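Local coordinates for methanogen homoaconitase large subunit (Methanocaldococcus jannaschii, PDB 4KP2), which forms the large subunit of a hydro-lyase that interconverts (R)-homocitrate and homoisocitrate through cis-homoaconitate, using a [4Fe-4S] cluster, at residues T152-A156 and T157-Y161; A50-H53 and D54-P58; K62-K65 and E66-S70. One frame throughout, in Å; residues are numbered along the deposited sequence.

Interaction 1. Residues T152-A156 and T157-Y161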
# COMPACT_ATOMS: atom_id res chain seq x y z
N THR A 152 -2.35 18.00 -23.46
CA THR A 152 -3.77 17.77 -23.22
C THR A 152 -4.07 16.29 -23.05
O THR A 152 -3.24 15.43 -23.38
CB THR A 152 -4.64 18.32 -24.37
OG1 THR A 152 -4.17 17.79 -25.62
CG2 THR A 152 -4.58 19.84 -24.41
N GLY A 153 -5.25 15.98 -22.52
CA GLY A 153 -5.66 14.61 -22.30
C GLY A 153 -6.63 14.11 -23.34
O GLY A 153 -7.53 14.83 -23.77
N PHE A 154 -6.46 12.85 -23.75
CA PHE A 154 -7.31 12.25 -24.76
C PHE A 154 -7.98 10.99 -24.24
O PHE A 154 -7.53 10.39 -23.26
CB PHE A 154 -6.51 11.92 -26.02
CG PHE A 154 -5.94 13.13 -26.71
CD1 PHE A 154 -6.65 13.77 -27.70
CD2 PHE A 154 -4.69 13.63 -26.35
CE1 PHE A 154 -6.13 14.89 -28.34
CE2 PHE A 154 -4.17 14.74 -26.99
CZ PHE A 154 -4.89 15.37 -27.98
N GLY A 155 -9.06 10.58 -24.91
CA GLY A 155 -9.76 9.36 -24.54
C GLY A 155 -9.09 8.13 -25.12
O GLY A 155 -8.07 8.23 -25.79
N ALA A 156 -9.69 6.97 -24.87
CA ALA A 156 -9.15 5.70 -25.36
C ALA A 156 -9.13 5.65 -26.88
O ALA A 156 -8.22 5.08 -27.48
CB ALA A 156 -9.95 4.54 -24.80
N THR A 157 -10.14 6.26 -27.49
CA THR A 157 -10.24 6.31 -28.95
C THR A 157 -9.13 7.15 -29.57
O THR A 157 -8.44 6.70 -30.48
CB THR A 157 -11.62 6.84 -29.39
OG1 THR A 157 -12.59 5.78 -29.33
CG2 THR A 157 -11.57 7.38 -30.81
N ASP A 158 -8.97 8.38 -29.07
CA ASP A 158 -7.97 9.29 -29.62
C ASP A 158 -6.55 8.83 -29.35
O ASP A 158 -5.64 9.10 -30.14
CB ASP A 158 -8.18 10.71 -29.07
CG ASP A 158 -9.35 11.42 -29.72
OD1 ASP A 158 -9.68 11.07 -30.88
OD2 ASP A 158 -9.94 12.32 -29.09
N MET A 159 -6.35 8.13 -28.23
CA MET A 159 -5.03 7.63 -27.88
C MET A 159 -4.58 6.52 -28.83
O MET A 159 -3.39 6.36 -29.09
CB MET A 159 -5.00 7.13 -26.43
CG MET A 159 -4.90 8.24 -25.39
SD MET A 159 -3.24 8.92 -25.21
CE MET A 159 -3.27 10.28 -26.37
N ALA A 160 -5.54 5.76 -29.34
CA ALA A 160 -5.25 4.71 -30.32
C ALA A 160 -4.87 5.33 -31.66
O ALA A 160 -3.97 4.85 -32.34
CB ALA A 160 -6.44 3.79 -30.47
N TYR A 161 -5.59 6.39 -32.03
CA TYR A 161 -5.33 7.12 -33.26
C TYR A 161 -3.92 7.70 -33.25
O TYR A 161 -3.18 7.59 -34.23
CB TYR A 161 -6.36 8.24 -33.43
CG TYR A 161 -6.22 9.04 -34.70
CD1 TYR A 161 -6.85 8.63 -35.87
CD2 TYR A 161 -5.46 10.20 -34.74
CE1 TYR A 161 -6.73 9.35 -37.04
CE2 TYR A 161 -5.34 10.93 -35.91
CZ TYR A 161 -5.98 10.51 -37.05
OH TYR A 161 -5.85 11.23 -38.21
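Met159 N donates to Gly155 O over 3.0 Å with an N-H...O angle of 149°. Gly155 is the N-cap of helix 156-165, so this is the i to i+4 bond that starts the helix; the next, from Ala160 N to Ala156 O at 3.3 Å, is weak.

Beyond the backbone, Phe154 and Met159 take the N' and N4 places on either side of the cap and form a hydrophobic staple. The Met159 chain, bent at its second and third torsions, brings CE to 3.6 Å from Phe154 CD2, meeting the ring obliquely. Phe154 has CG anti to its carbonyl carbon (chi1 -64°), which lays the ring alongside the first helical turn. Asp158 adds an apolar touch, CB to Phe154 CB at 3.7 Å, while its carboxylate stands 83° from the ring plane and sets OD2 in that plane, 3.9 Å from Phe154 CD1 at the edge. Ala135 of strand 133-136 touches both Phe154 and Met159. Helix 57-67 packs on this helix start through Leu59 on Ala156, Ala60 on Met159 and Ala63 on Ala160.

Gly155 offers no side chain for the cap; what is seen at this helix start is the backbone bond and the hydrophobic staple. The carboxylate oxygen in the ring plane is probably favoured weakly by the slightly positive hydrogens of the ring edge.

Interaction 2. Residues A50-H53 and D54-P58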
# COMPACT_ATOMS: atom_id res chain seq x y z
N ALA A 50 3.51 10.39 -26.22
CA ALA A 50 2.22 9.75 -25.99
C ALA A 50 2.28 8.81 -24.78
O ALA A 50 3.19 8.00 -24.66
CB ALA A 50 1.77 8.99 -27.23
N MET A 51 1.30 8.93 -23.89
CA MET A 51 1.31 8.16 -22.65
C MET A 51 -0.07 7.67 -22.21
O MET A 51 -1.04 8.42 -22.23
CB MET A 51 1.97 8.97 -21.52
CG MET A 51 1.61 8.50 -20.12
SD MET A 51 0.32 9.52 -19.37
CE MET A 51 -0.73 8.25 -18.66
N THR A 52 -0.14 6.40 -21.83
CA THR A 52 -1.34 5.82 -21.25
C THR A 52 -0.99 4.99 -20.02
O THR A 52 0.07 4.37 -19.96
CB THR A 52 -2.09 4.93 -22.26
OG1 THR A 52 -1.17 4.02 -22.88
CG2 THR A 52 -2.76 5.78 -23.33
N HIS A 53 -1.88 4.99 -19.03
CA HIS A 53 -1.64 4.25 -17.79
C HIS A 53 -2.43 2.94 -17.75
O HIS A 53 -3.15 2.61 -18.69
CB HIS A 53 -1.96 5.12 -16.57
CG HIS A 53 -3.34 5.69 -16.57
ND1 HIS A 53 -4.45 4.96 -16.22
CD2 HIS A 53 -3.79 6.93 -16.88
CE1 HIS A 53 -5.53 5.72 -16.31
NE2 HIS A 53 -5.15 6.92 -16.71
N ASP A 54 -2.30 2.21 -16.64
CA ASP A 54 -2.90 0.89 -16.50
C ASP A 54 -4.42 0.88 -16.66
O ASP A 54 -5.01 -0.17 -16.92
CB ASP A 54 -2.51 0.26 -15.16
CG ASP A 54 -2.90 1.13 -13.98
OD1 ASP A 54 -2.83 2.37 -14.10
OD2 ASP A 54 -3.27 0.57 -12.93
N GLY A 55 -5.04 2.04 -16.50
CA GLY A 55 -6.48 2.16 -16.64
C GLY A 55 -6.91 2.51 -18.05
O GLY A 55 -8.06 2.28 -18.42
N THR A 56 -5.99 3.06 -18.84
CA THR A 56 -6.32 3.51 -20.19
C THR A 56 -5.50 2.81 -21.28
O THR A 56 -5.89 2.83 -22.45
CB THR A 56 -6.18 5.03 -20.32
OG1 THR A 56 -4.88 5.44 -19.89
CG2 THR A 56 -7.23 5.74 -19.48
N THR A 57 -4.38 2.21 -20.89
CA THR A 57 -3.57 1.45 -21.85
C THR A 57 -4.31 0.27 -22.49
O THR A 57 -4.28 0.12 -23.71
CB THR A 57 -2.23 0.97 -21.23
OG1 THR A 57 -1.48 2.10 -20.75
CG2 THR A 57 -1.40 0.23 -22.27
N PRO A 58 -4.99 -0.57 -21.68
CA PRO A 58 -5.72 -1.67 -22.32
C PRO A 58 -6.90 -1.16 -23.15
O PRO A 58 -7.29 -1.80 -24.12
CB PRO A 58 -6.24 -2.49 -21.13
CG PRO A 58 -5.40 -2.08 -19.99
CD PRO A 58 -5.08 -0.65 -20.21
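His53 O gathers three donors from the turn that follows it. Thr57 N reaches it at 2.6 Å, nearly along the C=O axis. Thr56 N, at 2.9 Å, and Thr57 OG1, at 2.7 Å, both stand well out of the carbonyl plane. Thr57 OG1 is put there by lying anti to its own carbonyl carbon (chi1 -58°).

Side-chain polar bonds tie the turn back to the strand. Thr56 OG1 accepts from His53 N at 3.2 Å and also bonds Gly137 O. His53 ND1 accepts from Gly55 N at 3.0 Å, the donor tilted 23° from the ring plane. The hydroxyls Thr52 OG1 and Thr57 OG1 are 2.9 Å apart, and Thr52 OG1 bonds Tyr163 OH as well.

Packing centres on the imidazole. Thr56 CB makes a CH-pi contact over one ring face, 4.3 Å from the His53 centroid, with OG1 above the ring centre. With an alanine in place of His53, Gly55 N would probably lose its acceptor and Thr56 the ring face it rests on.

His83, whose ring stacks with that of His53, and Asn84 offer backbone N-H groups to Asp54, whose side chain lies about 7 Å from that of Cys383, a predicted cluster ligand. The turn opens a beta-alpha-beta unit: strand 49-53 runs mid-sheet between strands 77-80 and 133-136, helix 90-106 packs on Thr57 and Pro58, and helix 156-165 touches Ala50 and Thr52.

Interaction 3. Residues K62-K65 and E66-S70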
# COMPACT_ATOMS: atom_id res chain seq x y z
N LYS A 62 -6.94 -2.07 -27.09
CA LYS A 62 -8.08 -2.76 -27.68
C LYS A 62 -8.65 -1.95 -28.84
O LYS A 62 -9.09 -2.51 -29.84
CB LYS A 62 -9.16 -2.99 -26.61
CG LYS A 62 -9.75 -4.39 -26.59
CD LYS A 62 -10.47 -4.72 -27.89
CE LYS A 62 -11.19 -6.05 -27.80
NZ LYS A 62 -10.27 -7.16 -27.42
N ALA A 63 -8.62 -0.63 -28.70
CA ALA A 63 -9.08 0.26 -29.75
C ALA A 63 -8.08 0.27 -30.91
O ALA A 63 -8.46 0.48 -32.06
CB ALA A 63 -9.28 1.66 -29.21
N LEU A 64 -6.81 0.05 -30.59
CA LEU A 64 -5.76 0.04 -31.60
C LEU A 64 -5.81 -1.23 -32.44
O LEU A 64 -5.41 -1.23 -33.60
CB LEU A 64 -4.39 0.17 -30.92
CG LEU A 64 -3.15 0.21 -31.82
CD1 LEU A 64 -3.20 1.42 -32.74
CD2 LEU A 64 -1.88 0.23 -30.98
N LYS A 65 -6.32 -2.31 -31.84
CA LYS A 65 -6.38 -3.60 -32.51
C LYS A 65 -7.50 -3.68 -33.54
O LYS A 65 -7.62 -4.68 -34.26
CB LYS A 65 -6.53 -4.72 -31.48
CG LYS A 65 -5.32 -4.88 -30.56
CD LYS A 65 -5.69 -5.61 -29.28
CE LYS A 65 -6.24 -6.99 -29.57
NZ LYS A 65 -5.22 -7.86 -30.21
N GLU A 66 -8.32 -2.64 -33.61
CA GLU A 66 -9.44 -2.61 -34.54
C GLU A 66 -9.10 -1.86 -35.82
O GLU A 66 -9.65 -2.14 -36.88
CB GLU A 66 -10.66 -1.97 -33.88
CG GLU A 66 -11.23 -2.75 -32.70
CD GLU A 66 -11.96 -4.01 -33.13
OE1 GLU A 66 -12.33 -4.10 -34.32
OE2 GLU A 66 -12.16 -4.89 -32.28
N MET A 67 -8.18 -0.91 -35.71
CA MET A 67 -7.84 -0.05 -36.83
C MET A 67 -6.44 -0.30 -37.39
O MET A 67 -6.27 -0.50 -38.59
CB MET A 67 -7.99 1.42 -36.43
CG MET A 67 -7.49 1.72 -35.02
SD MET A 67 -7.07 3.46 -34.81
CE MET A 67 -5.80 3.64 -36.06
N SER A 68 -5.45 -0.28 -36.51
CA SER A 68 -4.06 -0.40 -36.93
C SER A 68 -3.43 -1.71 -36.50
O SER A 68 -4.02 -2.48 -35.75
CB SER A 68 -3.24 0.78 -36.41
OG SER A 68 -1.88 0.66 -36.78
N ASP A 69 -2.21 -1.94 -36.97
CA ASP A 69 -1.49 -3.17 -36.66
C ASP A 69 -0.06 -2.85 -36.24
O ASP A 69 0.78 -3.74 -36.14
CB ASP A 69 -1.50 -4.10 -37.86
CG ASP A 69 -1.09 -3.41 -39.15
OD1 ASP A 69 -1.32 -2.19 -39.27
OD2 ASP A 69 -0.53 -4.09 -40.04
N SER A 70 0.21 -1.57 -35.99
CA SER A 70 1.54 -1.12 -35.61
C SER A 70 1.49 0.25 -34.96
O SER A 70 0.61 1.06 -35.25
CB SER A 70 2.45 -1.08 -36.83
OG SER A 70 1.98 -0.15 -37.79
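Leu64 and Ser68 meet where helix 57-67, the helical arm of the beta-alpha-beta unit formed with strands 49-53 and 77-80, runs out into a loop. Ser68 N donates to Leu64 O at 3.1 Å. Their side chains touch as well: Leu64 CD1 lies 3.7 Å from Ser68 CB. With its CG anti to the backbone N (chi1 -179°), the leucine side chain stands out from the helix, and Ser68 CB, one turn on, comes over this methyl.

The other backbone bonds here are weak and of the i to i+3 kind. Met67 N approaches the same Leu64 O at 3.5 Å, and Glu66 N approaches Ala63 O at an equal distance. Leu64 O thus takes a weak i to i+3 bond beside the i to i+4 bond from Ser68 N, and the last turn is only loosely bonded.

Side-chain methylenes lie against the last carbonyls. Glu66 CG is 3.6 Å from Lys62 O, and Met67 CG is 3.4 Å from Ala63 O. The carboxylate of Glu66 bends back in the direction of Lys62, yet Lys62 NZ and Glu66 OE2 remain 5.7 Å apart, too far for a salt bridge, though a weak long-range attraction is possible.

Neighbouring helices cover Leu64: it is buried against Phe102 and Phe106 of helix 90-106 and Ala164 of helix 156-165, which probably limits its freedom to turn. Ala164 also touches Met67 and Ser68.

Past the helix, the serine turns its hydroxyl onto the outgoing chain. With OG anti to its backbone N, Ser68 donates to Ser70 O at 2.9 Å, in the carbonyl plane and on a lone pair.

Overall arrangement
The three contacts follow one another along the chain without crossing or enclosing each other. Interaction 2 comes first, closing the turn from strand 49-53 into helix 57-67; interaction 3 closes the far end of that helix, before the chain returns to the sheet at strand 77-80. Much later, interaction 1 makes the turn from the edge strand 150-153 of this parallel sheet into helix 156-165. The two helices then pack together. Met159 SD of interaction 1 sits 3.7 Å from Thr52 CG2 of interaction 2, while Ala160 CB meets Ala63 CB of interaction 3 at 3.8 Å, so residues 157-161 bridge the other two.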